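Local coordinates for protein acylneuraminate lyase (Mycoplasma synoviae, PDB 4N4P) that belongs to the dihydrodipicolinate synthetase family, a group of enzymes built on a barrel of eight parallel strands ringed by helices, at residues Met136-Leu141 with Ile164-Gly169; Ile106-Pro111 with His123-Ile128. One frame throughout, in Å; residues are numbered along the deposited sequence.

Interaction 1: residues Met136-Leu141 with Ile164-Gly169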
loop_
_atom_site.group_PDB
_atom_site.type_symbol
_atom_site.label_atom_id
_atom_site.label_comp_id
_atom_site.label_asym_id
_atom_site.label_seq_id
_atom_site.Cartn_x
_atom_site.Cartn_y
_atom_site.Cartn_z
ATOM N N MET A 136 -0.919 29.564 13.308
ATOM C CA MET A 136 -1.498 28.298 12.868
ATOM C C MET A 136 -0.420 27.232 12.652
ATOM O O MET A 136 0.650 27.495 12.050
ATOM C CB MET A 136 -2.304 28.524 11.568
ATOM C CG MET A 136 -2.563 27.297 10.729
ATOM S SD MET A 136 -3.770 26.204 11.551
ATOM C CE MET A 136 -5.286 27.093 11.220
ATOM N N LEU A 137 -0.704 26.021 13.147
ATOM C CA LEU A 137 0.073 24.835 12.813
ATOM C C LEU A 137 -0.752 23.982 11.870
ATOM O O LEU A 137 -1.825 23.514 12.258
ATOM C CB LEU A 137 0.389 24.024 14.094
ATOM C CG LEU A 137 1.353 24.776 15.012
ATOM C CD1 LEU A 137 1.304 24.159 16.457
ATOM C CD2 LEU A 137 2.748 24.780 14.394
ATOM N N ILE A 138 -0.283 23.794 10.635
ATOM C CA ILE A 138 -0.993 22.940 9.709
ATOM C C ILE A 138 -0.648 21.474 9.995
ATOM O O ILE A 138 0.330 21.176 10.687
ATOM C CB ILE A 138 -0.720 23.324 8.243
ATOM C CG1 ILE A 138 0.761 23.173 7.895
ATOM C CG2 ILE A 138 -1.176 24.770 7.973
ATOM C CD1 ILE A 138 1.059 23.398 6.432
ATOM N N TYR A 139 -1.481 20.559 9.537
ATOM C CA TYR A 139 -1.182 19.155 9.717
ATOM C C TYR A 139 -0.358 18.704 8.538
ATOM O O TYR A 139 -0.639 19.089 7.417
ATOM C CB TYR A 139 -2.462 18.339 9.804
ATOM C CG TYR A 139 -2.874 18.077 11.227
ATOM C CD1 TYR A 139 -2.922 16.775 11.724
ATOM C CD2 TYR A 139 -3.194 19.126 12.084
ATOM C CE1 TYR A 139 -3.304 16.517 13.045
ATOM C CE2 TYR A 139 -3.569 18.893 13.371
ATOM C CZ TYR A 139 -3.631 17.574 13.857
ATOM O OH TYR A 139 -3.975 17.341 15.167
ATOM N N TYR A 140 0.673 17.909 8.804
ATOM C CA TYR A 140 1.445 17.369 7.721
ATOM C C TYR A 140 0.594 16.465 6.832
ATOM O O TYR A 140 -0.234 15.677 7.312
ATOM C CB TYR A 140 2.688 16.649 8.209
ATOM C CG TYR A 140 3.433 15.985 7.075
ATOM C CD1 TYR A 140 4.055 16.739 6.072
ATOM C CD2 TYR A 140 3.484 14.601 6.990
ATOM C CE1 TYR A 140 4.742 16.095 5.002
ATOM C CE2 TYR A 140 4.146 13.974 5.958
ATOM C CZ TYR A 140 4.770 14.709 4.973
ATOM O OH TYR A 140 5.429 13.992 3.995
ATOM N N LEU A 141 0.833 16.621 5.531
ATOM C CA LEU A 141 0.071 16.018 4.452
ATOM C C LEU A 141 1.081 15.226 3.612
ATOM O O LEU A 141 1.908 15.844 2.916
ATOM C CB LEU A 141 -0.572 17.133 3.602
ATOM C CG LEU A 141 -1.456 16.743 2.411
ATOM C CD1 LEU A 141 -2.749 16.071 2.870
ATOM C CD2 LEU A 141 -1.750 17.950 1.537
ATOM N N ILE A 164 2.748 29.225 11.193
ATOM C CA ILE A 164 4.123 29.287 11.739
ATOM C C ILE A 164 4.865 27.957 11.582
ATOM O O ILE A 164 6.083 27.872 11.829
ATOM C CB ILE A 164 4.160 29.759 13.220
ATOM C CG1 ILE A 164 3.328 28.802 14.112
ATOM C CG2 ILE A 164 3.685 31.215 13.333
ATOM C CD1 ILE A 164 3.645 28.965 15.621
ATOM N N GLY A 165 4.150 26.926 11.128
ATOM C CA GLY A 165 4.762 25.588 11.035
ATOM C C GLY A 165 3.698 24.506 10.936
ATOM O O GLY A 165 2.602 24.753 10.466
ATOM N N SER A 166 4.020 23.312 11.407
ATOM C CA SER A 166 3.148 22.186 11.177
ATOM C C SER A 166 3.231 21.250 12.359
ATOM O O SER A 166 4.287 21.174 13.007
ATOM C CB SER A 166 3.624 21.469 9.896
ATOM O OG SER A 166 3.060 20.161 9.757
ATOM N N LYS A 167 2.127 20.541 12.620
ATOM C CA LYS A 167 2.118 19.402 13.511
ATOM C C LYS A 167 2.436 18.189 12.633
ATOM O O LYS A 167 1.665 17.864 11.716
ATOM C CB LYS A 167 0.752 19.271 14.182
ATOM C CG LYS A 167 0.636 18.064 15.085
ATOM C CD LYS A 167 -0.605 18.216 15.936
ATOM C CE LYS A 167 -0.849 16.995 16.768
ATOM N NZ LYS A 167 -1.541 15.978 15.957
ATOM N N TYR A 168 3.594 17.568 12.885
ATOM C CA TYR A 168 4.101 16.484 12.074
ATOM C C TYR A 168 3.811 15.126 12.745
ATOM O O TYR A 168 4.470 14.751 13.701
ATOM C CB TYR A 168 5.629 16.654 11.817
ATOM C CG TYR A 168 6.077 15.665 10.775
ATOM C CD1 TYR A 168 6.443 14.361 11.129
ATOM C CD2 TYR A 168 6.057 16.003 9.421
ATOM C CE1 TYR A 168 6.800 13.421 10.150
ATOM C CE2 TYR A 168 6.409 15.083 8.450
ATOM C CZ TYR A 168 6.769 13.802 8.812
ATOM O OH TYR A 168 7.107 12.892 7.825
ATOM N N GLY A 169 2.812 14.409 12.242
ATOM C CA GLY A 169 2.413 13.143 12.862
ATOM C C GLY A 169 2.721 11.884 12.061
ATOM O O GLY A 169 2.356 10.770 12.483
#

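Interaction 2: residues Ile106-Pro111 with His123-Ile128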
loop_
_atom_site.group_PDB
_atom_site.type_symbol
_atom_site.label_atom_id
_atom_site.label_comp_id
_atom_site.label_asym_id
_atom_site.label_seq_id
_atom_site.Cartn_x
_atom_site.Cartn_y
_atom_site.Cartn_z
ATOM N N ILE A 106 -3.302 27.787 17.075
ATOM C CA ILE A 106 -4.353 26.876 16.657
ATOM C C ILE A 106 -3.740 25.915 15.667
ATOM O O ILE A 106 -2.633 26.150 15.154
ATOM C CB ILE A 106 -5.568 27.606 15.995
ATOM C CG1 ILE A 106 -5.088 28.518 14.850
ATOM C CG2 ILE A 106 -6.383 28.375 17.044
ATOM C CD1 ILE A 106 -6.197 29.196 14.057
ATOM N N SER A 107 -4.443 24.809 15.415
ATOM C CA SER A 107 -4.037 23.903 14.366
ATOM C C SER A 107 -5.317 23.490 13.668
ATOM O O SER A 107 -6.410 23.670 14.213
ATOM C CB SER A 107 -3.302 22.673 14.940
ATOM O OG SER A 107 -4.231 21.863 15.646
ATOM N N ALA A 108 -5.193 22.918 12.473
ATOM C CA ALA A 108 -6.373 22.407 11.772
ATOM C C ALA A 108 -5.973 21.176 10.999
ATOM O O ALA A 108 -5.043 21.214 10.184
ATOM C CB ALA A 108 -6.946 23.450 10.831
ATOM N N ILE A 109 -6.664 20.075 11.261
ATOM C CA ILE A 109 -6.453 18.873 10.477
ATOM C C ILE A 109 -6.675 19.104 8.972
ATOM O O ILE A 109 -7.453 19.968 8.569
ATOM C CB ILE A 109 -7.358 17.733 10.968
ATOM C CG1 ILE A 109 -8.826 18.192 10.947
ATOM C CG2 ILE A 109 -6.986 17.360 12.404
ATOM C CD1 ILE A 109 -9.719 17.076 10.580
ATOM N N THR A 110 -6.011 18.300 8.156
ATOM C CA THR A 110 -6.302 18.192 6.733
ATOM C C THR A 110 -7.790 17.871 6.525
ATOM O O THR A 110 -8.317 16.997 7.209
ATOM C CB THR A 110 -5.494 16.999 6.135
ATOM O OG1 THR A 110 -4.123 17.080 6.557
ATOM C CG2 THR A 110 -5.559 16.985 4.618
ATOM N N PRO A 111 -8.454 18.535 5.551
ATOM C CA PRO A 111 -9.818 18.124 5.203
ATOM C C PRO A 111 -9.866 16.607 4.974
ATOM O O PRO A 111 -9.030 16.050 4.266
ATOM C CB PRO A 111 -10.091 18.895 3.916
ATOM C CG PRO A 111 -9.272 20.161 4.061
ATOM C CD PRO A 111 -7.982 19.647 4.695
ATOM N N HIS A 123 -6.682 26.285 -0.145
ATOM C CA HIS A 123 -7.757 27.268 -0.011
ATOM C C HIS A 123 -8.426 27.186 1.355
ATOM O O HIS A 123 -8.805 28.208 1.936
ATOM C CB HIS A 123 -8.806 27.091 -1.132
ATOM C CG HIS A 123 -9.830 28.187 -1.163
ATOM N ND1 HIS A 123 -9.649 29.352 -1.879
ATOM C CD2 HIS A 123 -11.020 28.317 -0.530
ATOM C CE1 HIS A 123 -10.698 30.141 -1.709
ATOM N NE2 HIS A 123 -11.544 29.538 -0.892
ATOM N N TYR A 124 -8.549 25.957 1.878
ATOM C CA TYR A 124 -9.074 25.726 3.219
ATOM C C TYR A 124 -8.206 26.425 4.254
ATOM O O TYR A 124 -8.707 27.165 5.071
ATOM C CB TYR A 124 -9.114 24.224 3.431
ATOM C CG TYR A 124 -9.207 23.658 4.826
ATOM C CD1 TYR A 124 -8.056 23.212 5.504
ATOM C CD2 TYR A 124 -10.452 23.469 5.434
ATOM C CE1 TYR A 124 -8.148 22.631 6.783
ATOM C CE2 TYR A 124 -10.561 22.884 6.695
ATOM C CZ TYR A 124 -9.420 22.454 7.361
ATOM O OH TYR A 124 -9.574 21.858 8.602
ATOM N N TYR A 125 -6.885 26.253 4.180
ATOM C CA TYR A 125 -6.035 26.933 5.161
ATOM C C TYR A 125 -6.044 28.462 4.984
ATOM O O TYR A 125 -6.071 29.219 5.973
ATOM C CB TYR A 125 -4.633 26.368 5.105
ATOM C CG TYR A 125 -4.526 25.038 5.812
ATOM C CD1 TYR A 125 -4.676 24.948 7.209
ATOM C CD2 TYR A 125 -4.236 23.884 5.099
ATOM C CE1 TYR A 125 -4.555 23.708 7.868
ATOM C CE2 TYR A 125 -4.113 22.656 5.735
ATOM C CZ TYR A 125 -4.271 22.575 7.112
ATOM O OH TYR A 125 -4.127 21.347 7.714
ATOM N N GLU A 126 -6.084 28.906 3.730
ATOM C CA GLU A 126 -6.248 30.335 3.424
ATOM C C GLU A 126 -7.492 30.926 4.098
ATOM O O GLU A 126 -7.428 31.958 4.749
ATOM C CB GLU A 126 -6.356 30.552 1.918
ATOM C CG GLU A 126 -5.072 30.480 1.166
ATOM C CD GLU A 126 -5.251 30.980 -0.243
ATOM O OE1 GLU A 126 -5.644 30.184 -1.116
ATOM O OE2 GLU A 126 -4.979 32.176 -0.471
ATOM N N GLU A 127 -8.637 30.280 3.925
ATOM C CA GLU A 127 -9.863 30.772 4.546
ATOM C C GLU A 127 -9.743 30.847 6.082
ATOM O O GLU A 127 -10.172 31.817 6.684
ATOM C CB GLU A 127 -11.045 29.898 4.151
ATOM C CG GLU A 127 -11.471 30.035 2.713
ATOM C CD GLU A 127 -12.929 29.660 2.528
ATOM O OE1 GLU A 127 -13.210 28.800 1.668
ATOM O OE2 GLU A 127 -13.788 30.210 3.255
ATOM N N ILE A 128 -9.163 29.825 6.718
ATOM C CA ILE A 128 -9.029 29.861 8.181
ATOM C C ILE A 128 -8.125 31.034 8.608
ATOM O O ILE A 128 -8.400 31.712 9.585
ATOM C CB ILE A 128 -8.493 28.529 8.781
ATOM C CG1 ILE A 128 -9.368 27.350 8.344
ATOM C CG2 ILE A 128 -8.434 28.623 10.344
ATOM C CD1 ILE A 128 -8.713 25.957 8.581
HETATM O O HOH W 1 -10.821 19.190 8.267
HETATM O O HOH W 2 -3.052 19.399 6.038
#

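Interaction 1: residues Met136-Leu141 with Ile164-Gly169
Met136-Leu141 and Ile164-Gly169 meet as neighbouring parallel strands of a TIM barrel, and Tyr139 and Lys167 extend the pairing into the barrel interior. The strand directions diverge by 41°. Backbone bonds run from Ile164 N to Met136 O (2.9 Å), from Ile138 N to Gly165 O (3.0 Å), and from Tyr140 N to Lys167 O (3.1 Å). Between the last two, Ile138 O accepts twice: Lys167 N lies almost straight ahead of the carbonyl at 2.7 Å, whereas Ser166 OG sits 3.1 Å away, well above the carbonyl plane. Ser166 and Ile138 face outward, and helix 151-158 packs on them through Phe154.

On the interior face, Leu137 CD2 fits against the backbone of Gly165 and Ser166. Farther along, Tyr139 and Lys167 run side by side in the same direction. The lysine chain stays extended from CB to CE and turns only at its last torsion (chi4 -82°), which brings NZ back to donate to Tyr139 OH at 2.9 Å. The lysine methylenes CD and CE follow the phenol end of the ring, and CB lies over one face of it. Tyr139 OH also bonds to Tyr46 OH, so the phenol oxygen has both a lysine and a second tyrosine as partners.

Just past the strand pairing, Tyr140 and Tyr168 lie alongside each other with planes at 33°. Tyr168 CE2 comes down over the centre of the Tyr140 ring, 3.3 Å from Tyr140 CD2. Tyr168 OH reaches Asp172 O, and Leu179 of helix 173-182 touches both tyrosine side chains.

The doubled acceptor at Ile138 ties the serine hydroxyl to the strand pairing, and the polar ends of Tyr139 and Lys167 are held together near the C-terminal mouth of the barrel, where TIM barrels carry their active sites.

Interaction 2: residues Ile106-Pro111 with His123-Ile128
Strand 105-108 and helix 118-131 pack as the first two elements of a beta-alpha-beta unit, and Tyr124 and Tyr125 of the helix reach across to the backbone of Ala108 and Ile109. Each hydroxyl donates to a backbone carbonyl: Tyr125 OH to Ala108 O at 2.6 Å, and Tyr124 OH to Ile109 O at 2.8 Å, the latter in the carbonyl plane. Its CG trans to Tyr124 N (chi1 162°), Tyr124 sets its ring between two apolar groups. Pro111 CG stands over the ring centre, 3.5 Å from the Tyr124 centroid, as a CH-pi contact, while Ile128 CD1 lies on the opposite face toward the rim. Ile128 CD1 also meets Ala108 CB at 3.8 Å, and Tyr124 CD1 sits over the Tyr125 ring.

Water 2 donates to Tyr125 OH and bonds to Thr110 OG1; water 1 donates to Tyr124 OH and, weakly, to Thr110 O. The two hydroxyls thus hold successive carbonyls, Ala108 O and Ile109 O, toward the helix, and the waters extend the link to Thr110. Helix 88-100 flanks Tyr124 and Ile128 through Ile88 and Thr91, and strand 136-139 lies beside Tyr125 and Ile128 through Ile138 and Met136.

In the fold
From the N terminus, interaction 2 comes first: the chain leaves strand 105-108, passes through a loop and returns along helix 118-131, so the contact closes that loop. After a short loop the helix is followed by strand 136-139, where interaction 1 begins; this second contact closes over helix 151-158 when strand 163-168 arrives. The two are in series, neither nested nor crossed. Strand 136-139 joins them, pairing with 105-108 at one edge and with 163-168 at the other. Leu137 N lies 2.8 Å from Ile106 O, a probable hydrogen bond. With this bond, the two contacts connect three consecutive barrel strands and helix 118-131.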